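Long-range contact in beta-L-arabinobiosidase (Bacteroides thetaiotaomicron, PDB 5MQR), which is a multidomain glycosidase of plant pectin breakdown, probably acting as a beta-L-arabinobiosidase and possibly also as a sialidase: residues A[122-127]-A[167-172]. Numbering follows the deposited sequence.
Sequences VFPPYK and GNYGVA
The phenol of Y169 reaches across to the 122-127 segment and donates a hydrogen bond from OH to O of P124, 2.7 Å long. The hydroxyl lies in the carbonyl plane, at a C=O...O angle of 151°. Because P125 follows, the peptide after P124 has no N-H, and its carbonyl is the polar group it can offer Y169.

Apolar contacts flank that bond. CB of Y126 sits over one face of the Y169 ring, displaced toward its rim, in a CH-pi contact 3.6 Å from the centroid; the nearest ring atom, CE1 of Y169, is 3.3 Å from CB of Y126. The Y126 ring swings past that of Y169 because chi1 (-173°) sets CG opposite the backbone N; the planes are inclined at 33° and the centroids lie 4.8 Å apart. Toward the other end of the segment, CB of F123 packs 3.6 Å from the Y169 OH. The F123 ring leans obliquely on the backbone of G167, with CE2 of F123 3.5 Å from N of G167; a side chain at G167 would point toward this ring and probably crowd CD2 of F123, so glycine suits the place. Replacing Y169 with an alanine would probably leave the P124 carbonyl without this donor and open a gap beneath CB of Y126.

Within the N-terminal beta-propeller region, the contact joins two successive four-stranded antiparallel sheets, consistent with neighbouring blades of the propeller: F123 ends an edge strand, 120-123, of the first sheet, where V122 and F123 form a classic beta bulge opposite T105, whereas Y169 lies on the inner strand 163-170 of the next. M149 of strand 148-157 and V188 of strand 186-192 each touch both F123 and Y169, while the Y126 hydroxyl hydrogen-bonds to the backbone N of D216.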
ATOM      1  N   VAL A 122      33.410  -2.595 -26.996  1.00 29.37           N
ATOM      2  CA  VAL A 122      32.414  -2.954 -28.019  1.00 29.23           C
ATOM      3  C   VAL A 122      32.506  -2.015 -29.236  1.00 29.09           C
ATOM      4  O   VAL A 122      32.281  -2.447 -30.351  1.00 29.08           O
ATOM      5  CB  VAL A 122      30.992  -3.084 -27.404  1.00 28.74           C
ATOM      6  CG1 VAL A 122      30.431  -1.745 -26.933  1.00 28.07           C
ATOM      7  CG2 VAL A 122      30.043  -3.763 -28.370  1.00 29.35           C
ATOM      8  N   PHE A 123      32.860  -0.750 -29.014  1.00 29.00           N
ATOM      9  CA  PHE A 123      33.320   0.135 -30.088  1.00 29.79           C
ATOM     10  C   PHE A 123      34.660   0.754 -29.655  1.00 30.39           C
ATOM     11  O   PHE A 123      34.704   1.439 -28.645  1.00 30.17           O
ATOM     12  CB  PHE A 123      32.283   1.203 -30.402  1.00 29.38           C
ATOM     13  CG  PHE A 123      30.971   0.641 -30.899  1.00 29.28           C
ATOM     14  CD1 PHE A 123      30.908  -0.039 -32.098  1.00 29.73           C
ATOM     15  CD2 PHE A 123      29.805   0.780 -30.159  1.00 28.63           C
ATOM     16  CE1 PHE A 123      29.725  -0.559 -32.569  1.00 29.61           C
ATOM     17  CE2 PHE A 123      28.607   0.257 -30.627  1.00 28.56           C
ATOM     18  CZ  PHE A 123      28.574  -0.412 -31.837  1.00 29.16           C
ATOM     19  N   PRO A 124      35.757   0.479 -30.396  1.00 31.48           N
ATOM     20  CA  PRO A 124      37.081   0.892 -29.973  1.00 32.01           C
ATOM     21  C   PRO A 124      37.443   2.316 -30.433  1.00 32.69           C
ATOM     22  O   PRO A 124      36.699   2.913 -31.220  1.00 33.18           O
ATOM     23  CB  PRO A 124      37.991  -0.139 -30.681  1.00 32.53           C
ATOM     24  CG  PRO A 124      37.302  -0.436 -31.950  1.00 32.61           C
ATOM     25  CD  PRO A 124      35.822  -0.255 -31.685  1.00 32.29           C
ATOM     26  N   PRO A 125      38.591   2.847 -29.960  1.00 32.73           N
ATOM     27  CA  PRO A 125      39.114   4.136 -30.442  1.00 33.03           C
ATOM     28  C   PRO A 125      39.180   4.197 -31.970  1.00 33.63           C
ATOM     29  O   PRO A 125      39.561   3.205 -32.612  1.00 33.49           O
ATOM     30  CB  PRO A 125      40.525   4.181 -29.852  1.00 33.16           C
ATOM     31  CG  PRO A 125      40.445   3.337 -28.623  1.00 32.66           C
ATOM     32  CD  PRO A 125      39.484   2.237 -28.955  1.00 32.72           C
ATOM     33  N   TYR A 126      38.807   5.346 -32.523  1.00 33.91           N
ATOM     34  CA  TYR A 126      38.700   5.543 -33.969  1.00 34.91           C
ATOM     35  C   TYR A 126      39.557   6.725 -34.384  1.00 35.89           C
ATOM     36  O   TYR A 126      39.544   7.756 -33.735  1.00 35.56           O
ATOM     37  CB  TYR A 126      37.239   5.795 -34.333  1.00 34.53           C
ATOM     38  CG  TYR A 126      36.932   5.857 -35.815  1.00 35.35           C
ATOM     39  CD1 TYR A 126      37.196   7.023 -36.563  1.00 35.50           C
ATOM     40  CD2 TYR A 126      36.346   4.759 -36.481  1.00 35.42           C
ATOM     41  CE1 TYR A 126      36.922   7.080 -37.928  1.00 36.20           C
ATOM     42  CE2 TYR A 126      36.057   4.816 -37.845  1.00 36.04           C
ATOM     43  CZ  TYR A 126      36.354   5.975 -38.567  1.00 36.32           C
ATOM     44  OH  TYR A 126      36.065   6.053 -39.897  1.00 36.14           O
ATOM     45  N   LYS A 127      40.283   6.577 -35.484  1.00 38.21           N
ATOM     46  CA  LYS A 127      41.140   7.643 -36.008  1.00 39.90           C
ATOM     47  C   LYS A 127      40.367   8.698 -36.751  1.00 38.74           C
ATOM     48  O   LYS A 127      39.746   8.404 -37.751  1.00 38.03           O
ATOM     49  CB  LYS A 127      42.199   7.072 -36.955  1.00 42.97           C
ATOM     50  CG  LYS A 127      43.393   6.526 -36.202  1.00 45.73           C
ATOM     51  CD  LYS A 127      44.195   5.446 -36.953  1.00 48.81           C
ATOM     52  CE  LYS A 127      44.528   4.282 -35.995  1.00 50.76           C
ATOM     53  NZ  LYS A 127      45.821   3.613 -36.325  1.00 53.11           N
ATOM     54  N   GLY A 167      26.809   3.161 -31.445  1.00 29.01           N
ATOM     55  CA  GLY A 167      27.464   4.312 -30.892  1.00 28.98           C
ATOM     56  C   GLY A 167      27.898   5.251 -31.981  1.00 29.96           C
ATOM     57  O   GLY A 167      27.749   4.948 -33.169  1.00 30.82           O
ATOM     58  N   ASN A 168      28.437   6.392 -31.581  1.00 30.11           N
ATOM     59  CA  ASN A 168      28.753   7.452 -32.525  1.00 30.83           C
ATOM     60  C   ASN A 168      30.122   8.067 -32.243  1.00 30.50           C
ATOM     61  O   ASN A 168      30.517   8.204 -31.089  1.00 29.93           O
ATOM     62  CB  ASN A 168      27.648   8.490 -32.430  1.00 31.64           C
ATOM     63  CG  ASN A 168      27.934   9.723 -33.246  1.00 33.13           C
ATOM     64  OD1 ASN A 168      27.582   9.783 -34.417  1.00 35.25           O
ATOM     65  ND2 ASN A 168      28.559  10.723 -32.625  1.00 33.52           N
ATOM     66  N   TYR A 169      30.828   8.443 -33.306  1.00 31.20           N
ATOM     67  CA  TYR A 169      32.131   9.107 -33.218  1.00 31.22           C
ATOM     68  C   TYR A 169      32.053  10.578 -33.647  1.00 32.02           C
ATOM     69  O   TYR A 169      31.659  10.871 -34.770  1.00 32.49           O
ATOM     70  CB  TYR A 169      33.114   8.394 -34.117  1.00 31.50           C
ATOM     71  CG  TYR A 169      33.429   6.970 -33.722  1.00 30.68           C
ATOM     72  CD1 TYR A 169      34.278   6.705 -32.662  1.00 30.08           C
ATOM     73  CD2 TYR A 169      32.920   5.888 -34.444  1.00 30.61           C
ATOM     74  CE1 TYR A 169      34.605   5.406 -32.306  1.00 29.74           C
ATOM     75  CE2 TYR A 169      33.230   4.583 -34.090  1.00 30.49           C
ATOM     76  CZ  TYR A 169      34.081   4.351 -33.019  1.00 29.83           C
ATOM     77  OH  TYR A 169      34.422   3.081 -32.667  1.00 29.26           O
ATOM     78  N   GLY A 170      32.419  11.482 -32.730  1.00 32.63           N
ATOM     79  CA  GLY A 170      32.575  12.923 -32.991  1.00 33.35           C
ATOM     80  C   GLY A 170      34.042  13.335 -32.910  1.00 34.37           C
ATOM     81  O   GLY A 170      34.901  12.500 -32.661  1.00 34.04           O
ATOM     82  N   VAL A 171      34.330  14.620 -33.128  1.00 35.49           N
ATOM     83  CA  VAL A 171      35.710  15.123 -33.126  1.00 36.51           C
ATOM     84  C   VAL A 171      35.874  16.278 -32.152  1.00 37.54           C
ATOM     85  O   VAL A 171      35.160  17.267 -32.247  1.00 38.37           O
ATOM     86  CB  VAL A 171      36.165  15.609 -34.520  1.00 37.21           C
ATOM     87  CG1 VAL A 171      37.629  16.070 -34.492  1.00 36.88           C
ATOM     88  CG2 VAL A 171      35.978  14.508 -35.566  1.00 37.37           C
ATOM     89  N   ALA A 172      36.809  16.133 -31.212  1.00 38.25           N
ATOM     90  CA  ALA A 172      37.260  17.234 -30.362  1.00 39.43           C
ATOM     91  C   ALA A 172      38.697  17.542 -30.735  1.00 41.11           C
ATOM     92  O   ALA A 172      39.585  16.694 -30.587  1.00 41.72           O
ATOM     93  CB  ALA A 172      37.169  16.852 -28.899  1.00 39.14           C
TER